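Local coordinates for protein Epf (Streptococcus pyogenes, PDB 4ES8) that is a cell-surface adhesin that binds to cells through an N-terminal domain containing a carbohydrate-binding module and a fibronectin-like domain, at residues K106-D111 and F178-E183; D213-S218 and D240-F245. All blocks are in the same frame, centred on the assembly; numbering follows the deposited sequence. Where two conformers were deposited one is given.

Interaction 1. Residues K106-D111 and F178-E183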
loop_
_atom_site.group_PDB
_atom_site.type_symbol
_atom_site.label_atom_id
_atom_site.label_comp_id
_atom_site.label_asym_id
_atom_site.label_seq_id
_atom_site.Cartn_x
_atom_site.Cartn_y
_atom_site.Cartn_z
ATOM N N LYS A 106 -0.380 -6.768 3.933
ATOM C CA LYS A 106 -0.938 -7.871 3.178
ATOM C C LYS A 106 -0.606 -7.628 1.690
ATOM O O LYS A 106 0.016 -6.602 1.332
ATOM C CB LYS A 106 -2.466 -7.944 3.390
ATOM C CG LYS A 106 -2.918 -8.099 4.852
ATOM C CD LYS A 106 -2.624 -9.455 5.435
ATOM C CE LYS A 106 -3.084 -9.566 6.887
ATOM N NZ LYS A 106 -4.583 -9.481 7.012
ATOM N N SER A 107 -1.048 -8.535 0.811
ATOM C CA SER A 107 -0.775 -8.396 -0.616
ATOM C C SER A 107 -1.452 -7.156 -1.184
ATOM O O SER A 107 -2.686 -6.999 -1.072
ATOM C CB SER A 107 -1.241 -9.638 -1.370
ATOM O OG SER A 107 -0.764 -9.604 -2.706
ATOM N N LEU A 108 -0.636 -6.271 -1.794
ATOM C CA LEU A 108 -1.164 -5.041 -2.378
ATOM C C LEU A 108 -1.383 -5.230 -3.880
ATOM O O LEU A 108 -0.825 -6.161 -4.478
ATOM C CB LEU A 108 -0.200 -3.853 -2.114
ATOM C CG LEU A 108 0.219 -3.636 -0.639
ATOM C CD1 LEU A 108 1.120 -2.428 -0.509
ATOM C CD2 LEU A 108 -1.002 -3.493 0.275
ATOM N N ILE A 109 -2.210 -4.371 -4.473
ATOM C CA ILE A 109 -2.484 -4.402 -5.909
ATOM C C ILE A 109 -1.506 -3.476 -6.605
ATOM O O ILE A 109 -1.238 -2.374 -6.125
ATOM C CB ILE A 109 -3.958 -4.001 -6.196
ATOM C CG1 ILE A 109 -4.901 -5.077 -5.609
ATOM C CG2 ILE A 109 -4.220 -3.832 -7.718
ATOM C CD1 ILE A 109 -6.373 -4.619 -5.528
ATOM N N LYS A 110 -0.989 -3.917 -7.765
ATOM C CA LYS A 110 -0.065 -3.096 -8.555
ATOM C C LYS A 110 -0.764 -1.820 -9.010
ATOM O O LYS A 110 -1.912 -1.874 -9.469
ATOM C CB LYS A 110 0.391 -3.891 -9.790
ATOM C CG LYS A 110 1.430 -3.147 -10.651
ATOM C CD LYS A 110 1.933 -3.975 -11.843
ATOM C CE LYS A 110 0.910 -4.098 -12.957
ATOM N NZ LYS A 110 1.483 -4.766 -14.166
ATOM N N ASP A 111 -0.072 -0.676 -8.875
ATOM C CA ASP A 111 -0.527 0.612 -9.378
ATOM C C ASP A 111 -1.762 1.157 -8.628
ATOM O O ASP A 111 -2.501 1.964 -9.169
ATOM C CB ASP A 111 -0.784 0.540 -10.899
ATOM C CG ASP A 111 -0.825 1.859 -11.630
ATOM O OD1 ASP A 111 0.010 2.738 -11.322
ATOM O OD2 ASP A 111 -1.646 1.988 -12.559
ATOM N N PHE A 178 1.679 6.543 -0.942
ATOM C CA PHE A 178 2.536 6.069 -2.016
ATOM C C PHE A 178 1.706 5.291 -3.001
ATOM O O PHE A 178 0.591 4.863 -2.686
ATOM C CB PHE A 178 3.705 5.200 -1.504
ATOM C CG PHE A 178 3.280 3.880 -0.915
ATOM C CD1 PHE A 178 2.763 3.807 0.378
ATOM C CD2 PHE A 178 3.373 2.706 -1.656
ATOM C CE1 PHE A 178 2.348 2.581 0.915
ATOM C CE2 PHE A 178 2.968 1.481 -1.112
ATOM C CZ PHE A 178 2.464 1.428 0.171
ATOM N N ARG A 179 2.283 5.065 -4.172
ATOM C CA ARG A 179 1.677 4.222 -5.209
ATOM C C ARG A 179 2.547 2.990 -5.408
ATOM O O ARG A 179 3.779 3.112 -5.498
ATOM C CB ARG A 179 1.565 5.011 -6.538
ATOM C CG ARG A 179 1.006 4.198 -7.693
ATOM C CD ARG A 179 0.661 5.094 -8.888
ATOM N NE ARG A 179 -0.596 5.797 -8.612
ATOM C CZ ARG A 179 -1.188 6.658 -9.436
ATOM N NH1 ARG A 179 -0.633 6.960 -10.606
ATOM N NH2 ARG A 179 -2.342 7.217 -9.099
ATOM N N THR A 180 1.937 1.791 -5.501
ATOM C CA THR A 180 2.759 0.596 -5.726
ATOM C C THR A 180 3.221 0.431 -7.188
ATOM O O THR A 180 2.486 0.767 -8.139
ATOM C CB THR A 180 1.965 -0.635 -5.370
ATOM O OG1 THR A 180 0.721 -0.608 -6.111
ATOM C CG2 THR A 180 1.718 -0.745 -3.868
ATOM N N LEU A 181 4.419 -0.144 -7.349
ATOM C CA LEU A 181 4.978 -0.478 -8.670
ATOM C C LEU A 181 4.821 -1.973 -8.959
ATOM O O LEU A 181 5.031 -2.413 -10.104
ATOM C CB LEU A 181 6.470 -0.064 -8.754
ATOM C CG LEU A 181 6.705 1.447 -8.660
ATOM C CD1 LEU A 181 8.177 1.781 -8.620
ATOM C CD2 LEU A 181 5.976 2.239 -9.788
ATOM N N LYS A 182 4.524 -2.769 -7.918
ATOM C CA LYS A 182 4.369 -4.219 -8.013
ATOM C C LYS A 182 3.120 -4.687 -7.288
ATOM O O LYS A 182 2.585 -3.948 -6.469
ATOM C CB LYS A 182 5.576 -4.929 -7.339
ATOM C CG LYS A 182 6.960 -4.595 -7.897
ATOM C CD LYS A 182 8.045 -5.377 -7.164
ATOM C CE LYS A 182 9.397 -5.217 -7.822
ATOM N NZ LYS A 182 10.354 -6.258 -7.364
ATOM N N GLU A 183 2.710 -5.928 -7.555
ATOM C CA GLU A 183 1.681 -6.651 -6.809
ATOM C C GLU A 183 2.378 -7.428 -5.695
ATOM O O GLU A 183 3.465 -7.979 -5.920
ATOM C CB GLU A 183 0.909 -7.625 -7.712
ATOM C CG GLU A 183 -0.121 -8.445 -6.945
ATOM C CD GLU A 183 -0.893 -9.427 -7.796
ATOM O OE1 GLU A 183 -1.370 -9.017 -8.876
ATOM O OE2 GLU A 183 -1.010 -10.605 -7.391
HETATM O O HOH W 1 -2.076 -6.358 -9.072
HETATM O O HOH W 2 2.489 2.203 -10.545
#
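The edge of the Phe-178 ring, at CZ, receives the methyl CD1 of Leu-108, 4.1 Å away and near the ring plane, the side chains crossing at about a right angle. Asp-111 and Arg-179 run side by side, their carboxylate and guanidinium planes 76° apart. OD1 of Asp-111 rests on the Arg-179 methylene CD (3.4 Å) but lies well out of the guanidinium plane, 4.1 Å from NE, so no N-H points at it and any attraction is probably weak; NE forms its salt bridge with Asp-113, and OD2 of Asp-111 accepts from the backbone N of Thr-243 and of Asn-244.

Thr-180 carries most of the polar contact. Its OG1 sits between the backbone N and carbonyl carbon (chi1 54°) and donates to Ile-109 O at 2.6 Å, while Asp-111 N bonds weakly to both OG1 and Thr-180 O. The same rotamer turns CG2 to Leu-108 CD1, 3.8 Å away, placing hydroxyl against the loop backbone and methyl against its apolar side chain. Water 2 bridges Asp-111 OD1 and Thr-180 O; water 1 joins Lys-110 N to Glu-183 OE1, which also pairs with Lys-267. Glu-183 CG passes Leu-108 O at 3.4 Å.

Residues 106-111 turn from strand 97-105 into strand 113-123 against 178-183, which leads from strand 172-180 toward strand 186-194; Phe-178 also packs on strands 113-123 and 154-159.

Interaction 2. Residues D213-S218 and D240-F245; sequences DVTNPS and DGRTNF
Neither 213-218 nor 240-245 is a regular strand at the contact, and the backbones stay apart, with 6.7 Å from Ser-218 CA to Phe-245 CA, so side chains do the bridging. Arg-242 is central. Its chain bends at chi3 (75°), and NH1 reaches Asn-216 O at 2.9 Å while NH2 donates to a lone pair of Asn-244 O in the carbonyl plane. The methyl CG2 of Thr-215 presses on one face of the guanidinium, 3.4 Å from CZ, and Phe-245 CD1 lies over the opposite face. In this conformer the bonds and the two covered faces define the orientation of the guanidinium, and a salt bridge from NH1 to Asp-248 probably offsets its charge.

Further out, Asn-216 ND2 donates to Asp-240 OD2 at 3.0 Å, nearly along the C-O axis and close to the amide plane. Water 3 donates to that same oxygen and accepts from Asn-216 N. Ser-218 CB meets Phe-245 CD1 at 3.6 Å.

Within 213-218, Thr-215 N donates to Asp-213 OD1, closing an Asx turn, and Thr-215 OG1 donates to the same oxygen. The contact lies between the sheets containing strands 202-213 and 248-253, consistent with the junction of the carbohydrate-binding module and the fibronectin-like domain.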
loop_
_atom_site.group_PDB
_atom_site.type_symbol
_atom_site.label_atom_id
_atom_site.label_comp_id
_atom_site.label_asym_id
_atom_site.label_seq_id
_atom_site.Cartn_x
_atom_site.Cartn_y
_atom_site.Cartn_z
ATOM N N ASP A 213 -6.169 1.208 1.308
ATOM C CA ASP A 213 -6.168 1.541 -0.106
ATOM C C ASP A 213 -6.949 2.849 -0.277
ATOM O O ASP A 213 -8.052 2.970 0.260
ATOM C CB ASP A 213 -6.805 0.380 -0.874
ATOM C CG ASP A 213 -6.640 0.470 -2.378
ATOM O OD1 ASP A 213 -6.808 1.565 -2.923
ATOM O OD2 ASP A 213 -6.335 -0.563 -2.999
ATOM N N VAL A 214 -6.361 3.844 -0.978
ATOM C CA VAL A 214 -7.050 5.134 -1.200
ATOM C C VAL A 214 -7.132 5.442 -2.702
ATOM O O VAL A 214 -7.310 6.601 -3.100
ATOM C CB VAL A 214 -6.369 6.287 -0.429
ATOM C CG1 VAL A 214 -6.565 6.115 1.069
ATOM C CG2 VAL A 214 -4.887 6.406 -0.791
ATOM N N THR A 215 -7.065 4.395 -3.534
ATOM C CA THR A 215 -7.126 4.549 -4.977
ATOM C C THR A 215 -8.429 5.213 -5.428
ATOM O O THR A 215 -9.508 4.782 -5.047
ATOM C CB THR A 215 -7.018 3.169 -5.615
ATOM O OG1 THR A 215 -5.818 2.533 -5.145
ATOM C CG2 THR A 215 -7.012 3.224 -7.113
ATOM N N ASN A 216 -8.322 6.203 -6.316
ATOM C CA ASN A 216 -9.513 6.797 -6.914
ATOM C C ASN A 216 -10.033 5.890 -8.001
ATOM O O ASN A 216 -9.244 5.350 -8.787
ATOM C CB ASN A 216 -9.201 8.174 -7.501
ATOM C CG ASN A 216 -8.890 9.187 -6.439
ATOM O OD1 ASN A 216 -9.603 9.306 -5.438
ATOM N ND2 ASN A 216 -7.805 9.918 -6.640
ATOM N N PRO A 217 -11.363 5.742 -8.108
ATOM C CA PRO A 217 -11.901 4.937 -9.209
ATOM C C PRO A 217 -11.572 5.581 -10.548
ATOM O O PRO A 217 -11.420 6.811 -10.631
ATOM C CB PRO A 217 -13.411 4.938 -8.961
ATOM C CG PRO A 217 -13.671 6.160 -8.145
ATOM C CD PRO A 217 -12.434 6.349 -7.292
ATOM N N SER A 218 -11.474 4.758 -11.587
ATOM C CA SER A 218 -11.276 5.234 -12.950
ATOM C C SER A 218 -12.526 6.044 -13.385
ATOM O O SER A 218 -13.557 6.091 -12.677
ATOM C CB SER A 218 -11.055 4.049 -13.880
ATOM O OG SER A 218 -12.195 3.198 -13.867
ATOM N N ASP A 240 -5.533 10.682 -12.453
ATOM C CA ASP A 240 -4.280 10.695 -11.672
ATOM C C ASP A 240 -3.209 9.668 -12.169
ATOM O O ASP A 240 -2.257 9.349 -11.443
ATOM C CB ASP A 240 -4.555 10.537 -10.174
ATOM C CG ASP A 240 -5.176 9.229 -9.762
ATOM O OD1 ASP A 240 -5.092 8.258 -10.547
ATOM O OD2 ASP A 240 -5.704 9.162 -8.637
ATOM N N GLY A 241 -3.334 9.229 -13.413
ATOM C CA GLY A 241 -2.294 8.420 -14.032
ATOM C C GLY A 241 -2.319 6.927 -13.804
ATOM O O GLY A 241 -1.395 6.247 -14.259
ATOM N N ARG A 242 -3.365 6.399 -13.126
ATOM C CA ARG A 242 -3.538 4.946 -12.959
ATOM C C ARG A 242 -3.626 4.281 -14.315
ATOM O O ARG A 242 -4.353 4.799 -15.183
ATOM C CB ARG A 242 -4.871 4.623 -12.247
ATOM C CG ARG A 242 -4.982 4.726 -10.755
ATOM C CD ARG A 242 -6.379 4.211 -10.389
ATOM N NE ARG A 242 -6.518 2.748 -10.465
ATOM C CZ ARG A 242 -7.668 2.092 -10.294
ATOM N NH1 ARG A 242 -8.784 2.754 -10.035
ATOM N NH2 ARG A 242 -7.699 0.766 -10.352
ATOM N N THR A 243 -3.004 3.126 -14.501
ATOM C CA THR A 243 -3.124 2.365 -15.746
ATOM C C THR A 243 -3.636 0.955 -15.429
ATOM O O THR A 243 -4.153 0.293 -16.340
ATOM C CB THR A 243 -1.825 2.350 -16.552
ATOM O OG1 THR A 243 -0.808 1.675 -15.814
ATOM C CG2 THR A 243 -1.378 3.758 -16.986
ATOM N N ASN A 244 -3.533 0.498 -14.163
ATOM C CA ASN A 244 -4.104 -0.802 -13.802
ATOM C C ASN A 244 -5.461 -0.543 -13.182
ATOM O O ASN A 244 -5.524 -0.109 -12.029
ATOM C CB ASN A 244 -3.206 -1.611 -12.832
ATOM C CG ASN A 244 -3.833 -2.937 -12.442
ATOM O OD1 ASN A 244 -4.721 -3.448 -13.136
ATOM N ND2 ASN A 244 -3.387 -3.555 -11.345
ATOM N N PHE A 245 -6.544 -0.814 -13.928
ATOM C CA PHE A 245 -7.879 -0.522 -13.418
ATOM C C PHE A 245 -8.460 -1.660 -12.587
ATOM O O PHE A 245 -9.620 -1.587 -12.188
ATOM C CB PHE A 245 -8.816 -0.110 -14.556
ATOM C CG PHE A 245 -8.312 1.138 -15.239
ATOM C CD1 PHE A 245 -8.033 2.286 -14.508
ATOM C CD2 PHE A 245 -8.105 1.160 -16.611
ATOM C CE1 PHE A 245 -7.566 3.446 -15.141
ATOM C CE2 PHE A 245 -7.643 2.329 -17.247
ATOM C CZ PHE A 245 -7.376 3.454 -16.502
HETATM O O HOH W 3 -5.892 7.041 -7.248
#

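Overall arrangement
Both interactions lie where the sheet containing strands 113-123, 172-180 and 202-213 gives way to the strands that follow, their centres about 11 Å apart. Interaction 1 is partly buried and joins two connections that pass between the two seven-stranded antiparallel sheets, largely through a threonine hydroxyl, backbone atoms and water. Interaction 2 is more deeply buried despite its smaller area, and depends on an arginine whose faces are covered by a methyl and a ring while its N-H groups meet carbonyl and carboxylate oxygens. They meet directly: Asp-111 OD2 lies 2.6 Å from Thr-243 N, a probable hydrogen bond, and Arg-179 NH1 bonds to Asp-240 O. Loop 240-245 is therefore held by both interactions.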